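Local coordinates for protein arsenate Reductase (Corynebacterium glutamicum, PDB 3T38) that probably reduces arsenate to arsenite in a thioredoxin-dependent reaction, using a low molecular weight tyrosine phosphatase fold, at residues G61-A73 and F142-S154. Residues are numbered along the deposited sequence; the frame is centred on the assembly and turned at random.
With D1D ((4S,5S)-1,2-dithiane-4,5-diol), chain C.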
# COMPACT_ATOMS: atom_id res chain seq x y z
N GLY A 61 14.67 -3.22 1.93
CA GLY A 61 14.76 -2.63 3.27
C GLY A 61 13.41 -2.52 3.97
O GLY A 61 13.24 -2.97 5.10
N PHE A 62 12.46 -1.90 3.28
CA PHE A 62 11.05 -1.84 3.70
C PHE A 62 10.40 -3.22 3.98
O PHE A 62 9.81 -3.44 5.03
CB PHE A 62 10.28 -1.14 2.60
CG PHE A 62 8.92 -0.74 2.98
CD1 PHE A 62 8.59 -0.44 4.30
CD2 PHE A 62 7.94 -0.62 1.99
CE1 PHE A 62 7.28 -0.01 4.60
CE2 PHE A 62 6.65 -0.23 2.29
CZ PHE A 62 6.33 0.08 3.60
N ALA A 63 10.52 -4.16 3.08
CA ALA A 63 10.05 -5.52 3.36
C ALA A 63 10.68 -6.11 4.58
O ALA A 63 9.95 -6.66 5.39
CB ALA A 63 10.23 -6.48 2.13
N LYS A 64 12.01 -6.07 4.69
CA LYS A 64 12.73 -6.64 5.84
C LYS A 64 12.29 -5.98 7.17
O LYS A 64 12.08 -6.66 8.20
CB LYS A 64 14.25 -6.50 5.66
CG LYS A 64 14.84 -7.46 4.60
CD LYS A 64 16.35 -7.52 4.59
CE LYS A 64 16.82 -8.63 3.62
NZ LYS A 64 18.32 -8.69 3.40
N ASP A 65 12.07 -4.65 7.14
CA ASP A 65 11.60 -4.02 8.34
C ASP A 65 10.20 -4.46 8.65
O ASP A 65 9.85 -4.72 9.82
CB ASP A 65 11.70 -2.48 8.35
CG ASP A 65 11.44 -1.91 9.82
OD1 ASP A 65 11.68 -2.67 10.86
OD2 ASP A 65 10.97 -0.76 9.96
N ARG A 66 9.37 -4.58 7.61
CA ARG A 66 7.97 -5.03 7.77
C ARG A 66 7.85 -6.47 8.31
O ARG A 66 7.09 -6.74 9.25
CB ARG A 66 7.20 -4.87 6.47
CG ARG A 66 6.80 -3.43 6.19
CD ARG A 66 6.16 -3.35 4.83
NE ARG A 66 4.80 -3.88 4.93
CZ ARG A 66 4.03 -4.18 3.90
NH1 ARG A 66 4.50 -4.10 2.65
NH2 ARG A 66 2.78 -4.59 4.12
N LEU A 67 8.64 -7.37 7.77
CA LEU A 67 8.64 -8.75 8.29
C LEU A 67 9.06 -8.82 9.73
O LEU A 67 8.48 -9.53 10.46
CB LEU A 67 9.52 -9.66 7.43
CG LEU A 67 8.92 -9.95 6.06
CD1 LEU A 67 10.03 -10.45 5.07
CD2 LEU A 67 7.80 -11.00 6.21
N HIS A 68 10.06 -8.01 10.14
CA HIS A 68 10.48 -7.94 11.56
C HIS A 68 9.35 -7.40 12.41
O HIS A 68 9.01 -8.00 13.41
CB HIS A 68 11.76 -7.11 11.74
CG HIS A 68 12.26 -7.08 13.16
ND1 HIS A 68 13.03 -8.09 13.70
CD2 HIS A 68 12.11 -6.16 14.15
CE1 HIS A 68 13.31 -7.81 14.96
NE2 HIS A 68 12.76 -6.64 15.26
N ALA A 69 8.73 -6.28 12.00
CA ALA A 69 7.54 -5.80 12.68
C ALA A 69 6.51 -6.93 12.84
O ALA A 69 6.04 -7.17 13.96
CB ALA A 69 6.93 -4.61 11.98
N LEU A 70 6.20 -7.67 11.79
CA LEU A 70 5.22 -8.75 11.91
C LEU A 70 5.64 -9.89 12.86
O LEU A 70 4.82 -10.42 13.59
CB LEU A 70 4.88 -9.33 10.53
CG LEU A 70 3.74 -10.36 10.39
CD1 LEU A 70 2.39 -9.72 10.86
CD2 LEU A 70 3.62 -10.84 8.95
N ALA A 71 6.92 -10.25 12.83
CA ALA A 71 7.51 -11.21 13.76
C ALA A 71 7.27 -10.77 15.21
O ALA A 71 6.94 -11.57 16.08
CB ALA A 71 9.01 -11.31 13.48
N VAL A 72 7.45 -9.47 15.45
CA VAL A 72 7.30 -8.90 16.79
C VAL A 72 5.81 -8.92 17.17
O VAL A 72 5.43 -9.44 18.21
CB VAL A 72 7.90 -7.47 16.87
CG1 VAL A 72 7.52 -6.77 18.19
CG2 VAL A 72 9.42 -7.55 16.75
N ALA A 73 4.97 -8.38 16.30
CA ALA A 73 3.53 -8.35 16.51
C ALA A 73 3.03 -9.71 16.98
O ALA A 73 2.16 -9.79 17.83
CB ALA A 73 2.82 -7.92 15.22
N PHE A 142 13.29 7.08 4.04
CA PHE A 142 12.56 7.27 2.76
C PHE A 142 11.09 7.29 3.10
O PHE A 142 10.69 6.71 4.11
CB PHE A 142 12.87 6.14 1.75
CG PHE A 142 12.59 4.76 2.27
CD1 PHE A 142 13.52 4.09 3.05
CD2 PHE A 142 11.38 4.13 2.00
CE1 PHE A 142 13.25 2.80 3.59
CE2 PHE A 142 11.11 2.85 2.49
CZ PHE A 142 12.02 2.17 3.30
N PRO A 143 10.27 7.99 2.29
CA PRO A 143 8.82 7.98 2.64
C PRO A 143 8.21 6.67 2.27
O PRO A 143 8.61 6.07 1.27
CB PRO A 143 8.23 9.08 1.74
CG PRO A 143 9.47 9.87 1.23
CD PRO A 143 10.55 8.84 1.14
N LYS A 144 7.24 6.20 3.05
CA LYS A 144 6.67 4.84 2.79
C LYS A 144 5.25 4.88 3.30
O LYS A 144 4.99 5.59 4.27
CB LYS A 144 7.47 3.78 3.51
CG LYS A 144 7.54 3.87 5.08
CD LYS A 144 8.80 3.13 5.68
CE LYS A 144 10.07 4.07 5.73
NZ LYS A 144 9.66 5.35 6.45
N PRO A 145 4.36 4.07 2.70
CA PRO A 145 3.00 4.11 3.25
C PRO A 145 2.84 3.37 4.56
O PRO A 145 3.50 2.32 4.80
CB PRO A 145 2.16 3.37 2.20
CG PRO A 145 3.13 2.28 1.62
CD PRO A 145 4.57 2.94 1.75
N LEU A 146 1.90 3.85 5.36
CA LEU A 146 1.42 3.09 6.51
C LEU A 146 0.98 1.67 6.16
O LEU A 146 0.24 1.46 5.21
CB LEU A 146 0.23 3.83 7.13
CG LEU A 146 -0.23 3.29 8.47
CD1 LEU A 146 0.98 3.29 9.53
CD2 LEU A 146 -1.44 4.22 8.83
N THR A 147 1.40 0.71 6.94
CA THR A 147 0.99 -0.68 6.71
C THR A 147 0.59 -1.25 8.09
O THR A 147 0.94 -0.72 9.13
CB THR A 147 2.11 -1.53 6.11
OG1 THR A 147 3.25 -1.46 6.97
CG2 THR A 147 2.49 -1.08 4.63
N ASP A 148 -0.19 -2.30 8.08
CA ASP A 148 -0.79 -2.82 9.29
C ASP A 148 0.25 -3.52 10.14
O ASP A 148 0.21 -3.39 11.34
CB ASP A 148 -1.88 -3.87 8.92
CG ASP A 148 -2.73 -4.28 10.11
OD1 ASP A 148 -3.48 -3.41 10.62
OD2 ASP A 148 -2.65 -5.46 10.49
N ASP A 149 1.19 -4.25 9.52
CA ASP A 149 2.16 -5.00 10.33
C ASP A 149 2.86 -4.07 11.35
O ASP A 149 3.03 -4.43 12.50
CB ASP A 149 3.20 -5.71 9.48
CG ASP A 149 3.59 -4.91 8.26
OD1 ASP A 149 3.66 -3.62 8.29
OD2 ASP A 149 3.71 -5.55 7.21
N VAL A 150 3.25 -2.86 10.92
CA VAL A 150 3.99 -1.96 11.82
C VAL A 150 3.15 -1.33 12.91
O VAL A 150 3.70 -0.96 13.95
CB VAL A 150 4.88 -0.91 11.08
CG1 VAL A 150 5.79 -1.69 10.08
CG2 VAL A 150 4.03 0.14 10.37
N ILE A 151 1.83 -1.23 12.69
CA ILE A 151 0.95 -0.80 13.71
C ILE A 151 0.87 -1.89 14.76
O ILE A 151 1.02 -1.63 15.94
CB ILE A 151 -0.44 -0.43 13.18
CG1 ILE A 151 -0.38 0.75 12.17
CG2 ILE A 151 -1.36 -0.03 14.37
CD1 ILE A 151 -1.72 0.83 11.26
N ARG A 152 0.67 -3.13 14.32
CA ARG A 152 0.53 -4.28 15.26
C ARG A 152 1.77 -4.47 16.13
O ARG A 152 1.70 -4.88 17.31
CB ARG A 152 0.27 -5.55 14.49
CG ARG A 152 -1.12 -5.63 13.86
CD ARG A 152 -1.38 -7.02 13.28
NE ARG A 152 -2.68 -7.18 12.64
CZ ARG A 152 -3.67 -7.90 13.15
NH1 ARG A 152 -3.54 -8.51 14.33
NH2 ARG A 152 -4.81 -7.98 12.50
N ALA A 153 2.93 -4.18 15.54
CA ALA A 153 4.17 -4.40 16.30
C ALA A 153 4.30 -3.29 17.35
O ALA A 153 5.00 -3.48 18.29
CB ALA A 153 5.37 -4.39 15.32
N SER A 154 3.71 -2.10 17.13
CA SER A 154 4.09 -0.92 17.86
C SER A 154 3.52 -0.93 19.31
O SER A 154 2.40 -1.39 19.54
CB SER A 154 3.63 0.32 17.08
OG SER A 154 4.38 0.45 15.88
S1 D1D C . -0.32 -7.12 0.89
C1 D1D C . -0.68 -8.91 0.93
C2 D1D C . -0.04 -9.47 2.15
O2 D1D C . -0.11 -10.84 2.05
C3 D1D C . 1.45 -9.28 2.04
O3 D1D C . 1.93 -10.40 2.62
C4 D1D C . 2.08 -8.12 2.76
S4 D1D C . 1.73 -6.62 1.79
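Arg66 reaches Asp149 across the contact and forms a salt bridge. Its NE donates to OD2 of Asp149 at 3.0 Å, on the syn lone pair. The bond is bent to 143°. OD2 of Asp149 lies tilted out of the guanidinium plane, so the pair does not meet flat. The guanidinium and carboxylate planes stand 66° apart. NH2 of Arg66 adds a weak bond to the same oxygen. The methyl CG2 of Thr147 lies over one face of the guanidinium, 3.5 Å from CZ of Arg66. A bend at chi3 of Arg66 turns NE and the guanidinium toward Asp149 and Thr147. CD of Arg66 covers one face of the Phe62 ring. CB of Lys144 packs on the opposite face as a CH-pi contact. CD of Pro145 touches CZ of Phe62 at 3.8 Å, and CB of Phe62 meets the edge of the Phe142 ring.

Further along, small side chains let the helical segments 61-73 and 148-153 close to 7.6 Å between axes. Their axes cross at 41°. CB of Ala69 sits 3.7 Å from both CG1 of Val150 and CB of Ala153. CB of Ala73 rests against CB of Arg152. The contact joins helix 55-73, from the N-terminal helical part, to helix 148-153, which leads into strand 156-159 of the parallel sheet of the phosphatase fold.

Second-shell bonds fix the acidic group. OG1 of Thr147 gives a hydrogen bond to OD1 of Asp149 at 2.6 Å. Tyr37, whose OH bonds OD2 of Asp149, belongs with Arg66 to the pocket of the bound dithiane-diol. NH2 of Arg66 lies 3.3 Å from its S4. Ser41 OG takes up NH1 of Arg66, and Glu40 of the second subunit bonds the backbone nitrogens of Asp148 and Asp149.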